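Local coordinates for lysozyme inhibitor LprI-like N-terminal domain-containing protein (Pseudomonas putida, PDB 3GI7) that is of unknown function but is a secreted, all-helical protein that may inhibit lysozyme in the manner of LprI-type inhibitors, at residues A[32-37]-A[101-106]; A[40-45]-A[54-59]; A[73-78]-A[90-95]. One frame throughout, in Å; residues are numbered along the deposited sequence. Where two conformers were deposited one is given.

Contact 1: residues A[32-37]-A[101-106]; sequences RELQSA and DERAEY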
# COMPACT_ATOMS: atom_id res chain seq x y z
N ARG A 32 10.99 5.57 13.99
CA ARG A 32 11.21 7.00 14.25
C ARG A 32 10.51 7.83 13.17
O ARG A 32 9.84 8.83 13.45
CB ARG A 32 12.71 7.38 14.25
CG ARG A 32 13.49 6.95 15.48
N GLU A 33 10.61 7.40 11.93
CA GLU A 33 9.89 8.11 10.84
C GLU A 33 8.36 8.04 11.03
O GLU A 33 7.65 9.00 10.76
CB GLU A 33 10.29 7.54 9.51
CG GLU A 33 11.74 7.86 9.21
CD GLU A 33 12.17 7.40 7.83
OE1 GLU A 33 11.46 6.58 7.20
OE2 GLU A 33 13.24 7.85 7.38
N LEU A 34 7.84 6.91 11.49
CA LEU A 34 6.42 6.81 11.75
C LEU A 34 6.00 7.76 12.86
O LEU A 34 5.01 8.46 12.73
CB LEU A 34 6.04 5.40 12.12
CG LEU A 34 4.60 5.17 12.60
CD1 LEU A 34 3.60 5.60 11.53
CD2 LEU A 34 4.39 3.69 12.98
N GLN A 35 6.75 7.80 13.95
CA GLN A 35 6.42 8.74 15.03
C GLN A 35 6.39 10.17 14.51
O GLN A 35 5.51 10.97 14.90
CB GLN A 35 7.36 8.60 16.22
CG GLN A 35 7.04 9.54 17.42
CD GLN A 35 5.74 9.18 18.07
OE1 GLN A 35 5.51 8.02 18.40
NE2 GLN A 35 4.85 10.17 18.27
N SER A 36 7.35 10.54 13.66
CA SER A 36 7.36 11.89 13.08
C SER A 36 6.13 12.14 12.23
O SER A 36 5.55 13.25 12.26
CB SER A 36 8.60 12.13 12.23
OG SER A 36 9.74 12.05 13.05
N ALA A 37 5.74 11.14 11.45
CA ALA A 37 4.53 11.25 10.63
C ALA A 37 3.29 11.42 11.50
O ALA A 37 2.40 12.22 11.15
CB ALA A 37 4.37 10.04 9.67
N ASP A 101 6.37 1.74 7.62
CA ASP A 101 6.49 2.63 6.45
C ASP A 101 5.13 2.85 5.83
O ASP A 101 4.82 3.99 5.45
CB ASP A 101 7.41 2.04 5.37
CG ASP A 101 8.87 2.03 5.76
OD1 ASP A 101 9.26 2.77 6.71
OD2 ASP A 101 9.62 1.28 5.05
N GLU A 102 4.36 1.77 5.67
CA GLU A 102 3.04 1.87 5.08
C GLU A 102 2.10 2.73 5.97
O GLU A 102 1.32 3.51 5.45
CB GLU A 102 2.44 0.50 4.79
CG GLU A 102 3.23 -0.28 3.74
CD GLU A 102 2.89 -1.76 3.75
OE1 GLU A 102 2.15 -2.19 4.65
OE2 GLU A 102 3.32 -2.48 2.82
N ARG A 103 2.20 2.58 7.29
CA ARG A 103 1.38 3.38 8.22
C ARG A 103 1.77 4.84 8.14
O ARG A 103 0.91 5.73 8.16
CB ARG A 103 1.47 2.87 9.67
CG ARG A 103 0.48 3.59 10.60
CD ARG A 103 -0.94 3.27 10.25
NE ARG A 103 -1.84 3.86 11.23
CZ ARG A 103 -3.16 3.73 11.17
NH1 ARG A 103 -3.73 3.02 10.19
NH2 ARG A 103 -3.90 4.32 12.08
N ALA A 104 3.07 5.11 8.01
CA ALA A 104 3.54 6.46 7.92
C ALA A 104 2.98 7.13 6.68
O ALA A 104 2.55 8.29 6.72
CB ALA A 104 5.08 6.53 7.94
N GLU A 105 3.00 6.41 5.54
CA GLU A 105 2.43 6.94 4.32
C GLU A 105 0.93 7.25 4.48
O GLU A 105 0.45 8.28 4.06
CB GLU A 105 2.62 5.99 3.15
CG GLU A 105 2.06 6.54 1.89
CD GLU A 105 2.16 5.61 0.70
OE1 GLU A 105 3.25 5.06 0.51
OE2 GLU A 105 1.17 5.55 -0.07
N TYR A 106 0.20 6.34 5.09
CA TYR A 106 -1.20 6.55 5.32
C TYR A 106 -1.47 7.80 6.20
O TYR A 106 -2.33 8.59 5.91
CB TYR A 106 -1.78 5.31 6.00
CG TYR A 106 -3.22 5.46 6.40
CD1 TYR A 106 -4.21 5.63 5.44
CD2 TYR A 106 -3.59 5.53 7.75
CE1 TYR A 106 -5.55 5.78 5.80
CE2 TYR A 106 -4.91 5.66 8.13
CZ TYR A 106 -5.89 5.82 7.15
OH TYR A 106 -7.22 5.96 7.49
O HOH W 1 11.70 3.91 6.98

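Contact 2: residues A[40-45]-A[54-59]; sequences ELIERM and GLMSRI. With SO4 (sulfate ion), chain D.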
# COMPACT_ATOMS: atom_id res chain seq x y z
N GLU A 40 3.26 14.94 13.11
CA GLU A 40 2.93 15.92 12.09
C GLU A 40 1.46 15.84 11.66
O GLU A 40 0.85 16.87 11.37
CB GLU A 40 3.89 15.82 10.90
CG GLU A 40 5.32 16.24 11.25
CD GLU A 40 6.29 16.12 10.07
OE1 GLU A 40 6.95 17.14 9.74
OE2 GLU A 40 6.39 15.03 9.49
N LEU A 41 0.86 14.65 11.66
CA LEU A 41 -0.57 14.53 11.34
C LEU A 41 -1.41 15.28 12.38
O LEU A 41 -2.36 15.98 12.03
CB LEU A 41 -1.03 13.07 11.30
CG LEU A 41 -2.53 12.83 11.30
CD1 LEU A 41 -3.20 13.32 10.02
CD2 LEU A 41 -2.84 11.32 11.55
N ILE A 42 -1.06 15.09 13.64
CA ILE A 42 -1.74 15.78 14.76
C ILE A 42 -1.72 17.30 14.52
O ILE A 42 -2.77 17.96 14.62
CB ILE A 42 -1.11 15.43 16.09
CG1 ILE A 42 -1.28 13.92 16.40
CG2 ILE A 42 -1.72 16.32 17.27
CD1 ILE A 42 -2.68 13.48 16.66
N GLU A 43 -0.56 17.84 14.19
CA GLU A 43 -0.42 19.27 13.92
C GLU A 43 -1.20 19.68 12.68
O GLU A 43 -1.83 20.72 12.70
CB GLU A 43 1.06 19.68 13.75
CG GLU A 43 1.87 19.62 15.00
N ARG A 44 -1.18 18.88 11.61
CA ARG A 44 -1.95 19.20 10.40
C ARG A 44 -3.44 19.17 10.66
O ARG A 44 -4.16 20.03 10.17
CB ARG A 44 -1.59 18.27 9.21
CG ARG A 44 -0.15 18.50 8.77
CD ARG A 44 0.29 17.52 7.70
NE ARG A 44 -0.16 17.92 6.38
CZ ARG A 44 -0.23 17.10 5.32
NH1 ARG A 44 0.04 15.79 5.43
NH2 ARG A 44 -0.62 17.59 4.13
N MSE A 45 -3.90 18.23 11.50
CA MSE A 45 -5.34 18.09 11.75
C MSE A 45 -5.76 19.31 12.61
O MSE A 45 -6.78 19.94 12.38
CB MSE A 45 -5.64 16.80 12.53
CG MSE A 45 -5.47 15.55 11.72
SE MSE A 45 -6.72 15.56 10.19
CE MSE A 45 -8.09 15.14 11.16
N GLY A 54 -13.18 15.09 19.99
CA GLY A 54 -12.98 13.68 19.74
C GLY A 54 -11.94 13.32 18.71
O GLY A 54 -11.58 12.15 18.59
N LEU A 55 -11.44 14.31 17.97
CA LEU A 55 -10.62 14.04 16.82
C LEU A 55 -9.29 13.48 17.22
O LEU A 55 -8.89 12.43 16.70
CB LEU A 55 -10.45 15.28 15.96
CG LEU A 55 -9.70 15.11 14.64
CD1 LEU A 55 -10.24 13.91 13.80
CD2 LEU A 55 -9.71 16.43 13.82
N MSE A 56 -8.58 14.15 18.13
CA MSE A 56 -7.24 13.69 18.47
C MSE A 56 -7.34 12.35 19.21
O MSE A 56 -6.52 11.48 18.97
CB MSE A 56 -6.44 14.72 19.28
CG MSE A 56 -6.45 16.12 18.70
SE MSE A 56 -5.79 16.23 16.85
CE MSE A 56 -7.07 17.73 16.35
N SER A 57 -8.35 12.16 20.06
CA SER A 57 -8.52 10.88 20.76
C SER A 57 -8.79 9.74 19.77
O SER A 57 -8.31 8.61 19.96
CB SER A 57 -9.64 10.95 21.81
OG SER A 57 -9.20 11.71 22.93
N ARG A 58 -9.55 10.02 18.72
CA ARG A 58 -9.82 9.00 17.67
C ARG A 58 -8.56 8.62 16.93
O ARG A 58 -8.36 7.42 16.61
CB ARG A 58 -10.87 9.48 16.71
CG ARG A 58 -12.29 9.33 17.22
CD ARG A 58 -13.18 10.11 16.27
NE ARG A 58 -14.60 9.88 16.51
CZ ARG A 58 -15.58 10.58 15.94
NH1 ARG A 58 -15.32 11.62 15.13
NH2 ARG A 58 -16.83 10.25 16.22
N ILE A 59 -7.72 9.61 16.64
CA ILE A 59 -6.45 9.36 15.96
C ILE A 59 -5.53 8.51 16.85
O ILE A 59 -4.93 7.53 16.39
CB ILE A 59 -5.72 10.66 15.52
CG1 ILE A 59 -6.53 11.34 14.41
CG2 ILE A 59 -4.23 10.36 15.09
CD1 ILE A 59 -6.15 12.82 14.17
S SO4 D . -16.02 7.32 18.57
O1 SO4 D . -15.45 6.02 18.91
O2 SO4 D . -17.28 7.21 17.84
O3 SO4 D . -16.26 8.05 19.81
O4 SO4 D . -15.04 8.02 17.75

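Contact 3: residues A[73-78]-A[90-95]; sequences DCKVET and IAWNSC. With SO4 (sulfate ion), chain H.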
# COMPACT_ATOMS: atom_id res chain seq x y z
N ASP A 73 -0.08 -9.33 12.75
CA ASP A 73 0.32 -9.68 11.40
C ASP A 73 1.76 -10.19 11.34
O ASP A 73 2.04 -11.12 10.55
CB ASP A 73 0.13 -8.51 10.41
CG ASP A 73 -1.32 -8.31 10.01
OD1 ASP A 73 -2.15 -9.27 10.06
OD2 ASP A 73 -1.64 -7.20 9.51
N CYS A 74 2.67 -9.59 12.11
CA CYS A 74 4.07 -10.02 12.05
C CYS A 74 4.19 -11.45 12.64
O CYS A 74 5.02 -12.23 12.17
CB CYS A 74 5.07 -8.96 12.61
SG CYS A 74 5.09 -7.50 11.44
N LYS A 75 3.33 -11.81 13.60
CA LYS A 75 3.31 -13.19 14.10
C LYS A 75 2.89 -14.18 13.01
O LYS A 75 3.41 -15.29 12.95
CB LYS A 75 2.41 -13.29 15.33
CG LYS A 75 3.01 -12.64 16.56
CD LYS A 75 2.01 -12.69 17.72
CE LYS A 75 2.55 -12.05 19.00
NZ LYS A 75 1.46 -11.83 20.00
N VAL A 76 1.95 -13.80 12.13
CA VAL A 76 1.63 -14.64 10.97
C VAL A 76 2.78 -14.69 9.98
O VAL A 76 3.21 -15.78 9.52
CB VAL A 76 0.38 -14.13 10.25
CG1 VAL A 76 0.08 -14.90 8.98
CG2 VAL A 76 -0.83 -14.13 11.21
N GLU A 77 3.30 -13.51 9.60
CA GLU A 77 4.33 -13.50 8.56
C GLU A 77 5.55 -14.32 8.95
O GLU A 77 6.15 -14.94 8.08
CB GLU A 77 4.74 -12.08 8.22
CG GLU A 77 3.62 -11.32 7.57
CD GLU A 77 4.09 -10.11 6.79
OE1 GLU A 77 5.24 -10.09 6.34
OE2 GLU A 77 3.30 -9.19 6.69
N THR A 78 5.90 -14.34 10.25
CA THR A 78 7.09 -15.04 10.75
C THR A 78 6.80 -16.45 11.29
O THR A 78 7.62 -17.08 11.97
CB THR A 78 7.77 -14.19 11.81
OG1 THR A 78 6.88 -13.97 12.94
CG2 THR A 78 8.21 -12.88 11.20
N ILE A 90 15.41 -11.10 11.64
CA ILE A 90 15.47 -10.36 10.38
C ILE A 90 14.05 -10.24 9.78
O ILE A 90 13.65 -9.16 9.31
CB ILE A 90 16.45 -11.02 9.39
CG1 ILE A 90 17.91 -10.88 9.90
CG2 ILE A 90 16.23 -10.50 7.97
CD1 ILE A 90 18.88 -11.83 9.25
N ALA A 91 13.31 -11.35 9.75
CA ALA A 91 11.95 -11.35 9.20
C ALA A 91 11.00 -10.44 10.01
O ALA A 91 10.20 -9.66 9.40
CB ALA A 91 11.38 -12.77 9.12
N TRP A 92 11.10 -10.56 11.32
CA TRP A 92 10.29 -9.78 12.25
C TRP A 92 10.57 -8.31 12.06
O TRP A 92 9.65 -7.52 11.81
CB TRP A 92 10.52 -10.18 13.70
CG TRP A 92 9.68 -9.42 14.62
CD1 TRP A 92 9.99 -8.22 15.20
CD2 TRP A 92 8.38 -9.79 15.11
NE1 TRP A 92 8.93 -7.80 15.98
CE2 TRP A 92 7.94 -8.75 15.95
CE3 TRP A 92 7.54 -10.89 14.89
CZ2 TRP A 92 6.70 -8.77 16.57
CZ3 TRP A 92 6.31 -10.91 15.53
CH2 TRP A 92 5.90 -9.86 16.35
N ASN A 93 11.85 -7.96 12.12
CA ASN A 93 12.28 -6.58 11.96
C ASN A 93 11.92 -5.98 10.60
O ASN A 93 11.51 -4.80 10.55
CB ASN A 93 13.77 -6.43 12.30
CG ASN A 93 14.04 -6.55 13.75
OD1 ASN A 93 13.16 -6.32 14.56
ND2 ASN A 93 15.29 -6.87 14.11
N SER A 94 12.04 -6.75 9.52
CA SER A 94 11.64 -6.30 8.17
C SER A 94 10.13 -6.07 8.09
O SER A 94 9.69 -5.10 7.47
CB SER A 94 12.06 -7.30 7.08
OG SER A 94 13.45 -7.51 7.19
N CYS A 95 9.37 -6.95 8.71
CA CYS A 95 7.92 -6.83 8.74
C CYS A 95 7.51 -5.53 9.50
O CYS A 95 6.69 -4.73 9.01
CB CYS A 95 7.32 -8.07 9.38
SG CYS A 95 5.51 -8.05 9.47
S SO4 H . 1.11 -15.87 19.73
O1 SO4 H . 0.77 -17.13 20.39
O2 SO4 H . 0.82 -16.00 18.30
O3 SO4 H . 0.33 -14.76 20.28
O4 SO4 H . 2.53 -15.57 19.92

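Contact 1: residues A[32-37]-A[101-106]
Leu34 lays its CD1 methyl against the backbone of Ala104, joining the first helix (17-49) and the last (86-111) of an up-down-up three-helix bundle. These two helices run the same way, and their segment axes come within 8.7 Å at an angle of 16°. Small residues permit this closeness: Ala37 and Ala104 both direct their methyls into the interface, CB to CB at 4.0 Å, and Ala37 CB also lies beside the carbonyl oxygen of Ala104. Leu34 arrives from one flank of this alanine pair. With CG anti to the backbone N (chi1 172°), Leu34 sends CD1 across to 3.6 Å from Ala104 N and alongside Ala104 CB. The same methyl leans on the aliphatic part of Arg103, with Leu34 CD1 to Arg103 CG at 3.8 Å. Beyond CG the arginine bends (chi2 66°) and leads away, its guanidinium held by Glu63 of helix 55-77 and by Asp73 of the third subunit. Its CB and CG join the apolar seam, while Leu34 goes on to touch Trp66 of helix 55-77. The opposite flank is polar. There Glu33 OE1 and Asp101 OD1 face each other at 4.4 Å, two like charges whose repulsion is probably eased by a bridging water, which donates one hydrogen bond to Glu33 OE1 and another to Asp101 OD1, each 2.7 Å long.

Contact 2: residues A[40-45]-A[54-59]
Two successive bends, at chi2 (-62°) and chi3 (-77°), fold the Met45 side chain so that its terminal CE turns into the fork of Leu55. CE lies against both methyls and CG of the leucine, the two side chains crossing at about a right angle; Met45 CE is 3.4 Å from Leu55 CD2, tighter than usual for carbons. Met45 and Met56 are both selenomethionines. The inner carbons of Met45 serve other partners: Met45 CG packs on Ile59 CD1 at 3.7 Å, and Met45 CB is 4.2 Å from Met56 CE. Ile59 is shared by three side chains, offering CD1 to Met45 and its other branch, CG2, to Leu41 and Ile42. Leu41 and Ile59 reach out tip to tip, with Leu41 CD2 at 3.9 Å from Ile59 CG2, whereas Ile42 and Ile59 slide past each other in opposite directions, Ile42 CD1 stopping 3.8 Å from Ile59 CG2. This is the end of an antiparallel helical hairpin, where helix 17-49 turns back into helix 55-77 through a short connection. The segment axes are 10.9 Å apart at closest, their directions 156° from each other, a spacing bridged by long aliphatic side chains. Gly54, with positive phi, takes the N-cap position of the returning helix. Toward the partly exposed side, Ile42 CG2 meets Met56 SE at 4.1 Å, the two chains crossing obliquely. Leu41 continues onto Leu107 and Leu110 of helix 86-111, while His79 of the third subunit packs on Met45 and Leu55. Arg58, which takes no part in the apolar seam, turns the edge of its guanidinium to a sulfate of doubtful placement, Arg58 NH2 making a weak hydrogen bond of 3.5 Å to sulfate O2.

Contact 3: residues A[73-78]-A[90-95]
Trp92 spreads its indole against the C-terminal part of helix 55-77, with Cys74 over one face and Thr78, Lys75 and Asn93 OD1 at the edge. Cys74 CB makes a CH-pi contact 3.8 Å from the centroid of the six-membered ring, 16° off the normal, and its SG lies farther out over the same face, a more distant sulfur-aromatic contact. In the ring plane, Thr78 OG1 comes to 3.7 Å from Trp92 CE3, and Lys75 CG lies 3.9 Å from Trp92 CZ3, the lysine running alongside the indole in the same direction. Next to this contact the Cys74 SG–Cys95 SG disulfide, 2.1 Å long with chi3 -86°, ties the two helices covalently. The carboxylate of Glu77 rests beside Cys95 SG, its OE2 hydrogen-bonded to Tyr106 OH of the third subunit. Thr78 is the first residue to leave helical angles; its chi1 of 61° sets OG1 between the backbone N and the carbonyl carbon, where it donates to Cys74 O at 2.7 Å. Thr78 N reaches that oxygen from the opposite face of its plane, so two bonds grip one carbonyl. The remaining branch, Thr78 CG2, packs on Ala91 CB at 3.8 Å. Without the hydroxyl and CG2, as with an alanine here, Cys74 O would probably keep one of its two donors and a gap would open beside Ala91 and the indole edge. Lys75 NZ extends to O3 of a sulfate at 3.2 Å, an anion also bound by Arg58 of the third subunit. Helices 55-77 and 86-111 run roughly antiparallel here; on the far side of the latter, Asn93 OD1 hydrogen-bonds to Lys27 NZ while Ile90 touches Thr19, bringing helix 17-49 in as the third member of the bundle.

The three contacts sample the three helix pairs: contact 1 ties first to last, contact 2 first to second, contact 3 second to last. Contacts 2 and 3 occupy opposite ends of the bundle, their centres 28 Å apart and nearest atoms about 17 Å, with contact 1 near the middle, its centre 14 Å from that of contact 2 and 18 Å from that of contact 3. The 73-78 segment of the third subunit, its half of contact 3, meets Arg103 and Tyr106 of contact 1 and Ile59 of contact 2. No active site is assigned; an unidentified ligand, probably from the crystallisation liquor, is hydrogen-bonded to Arg103 NH1.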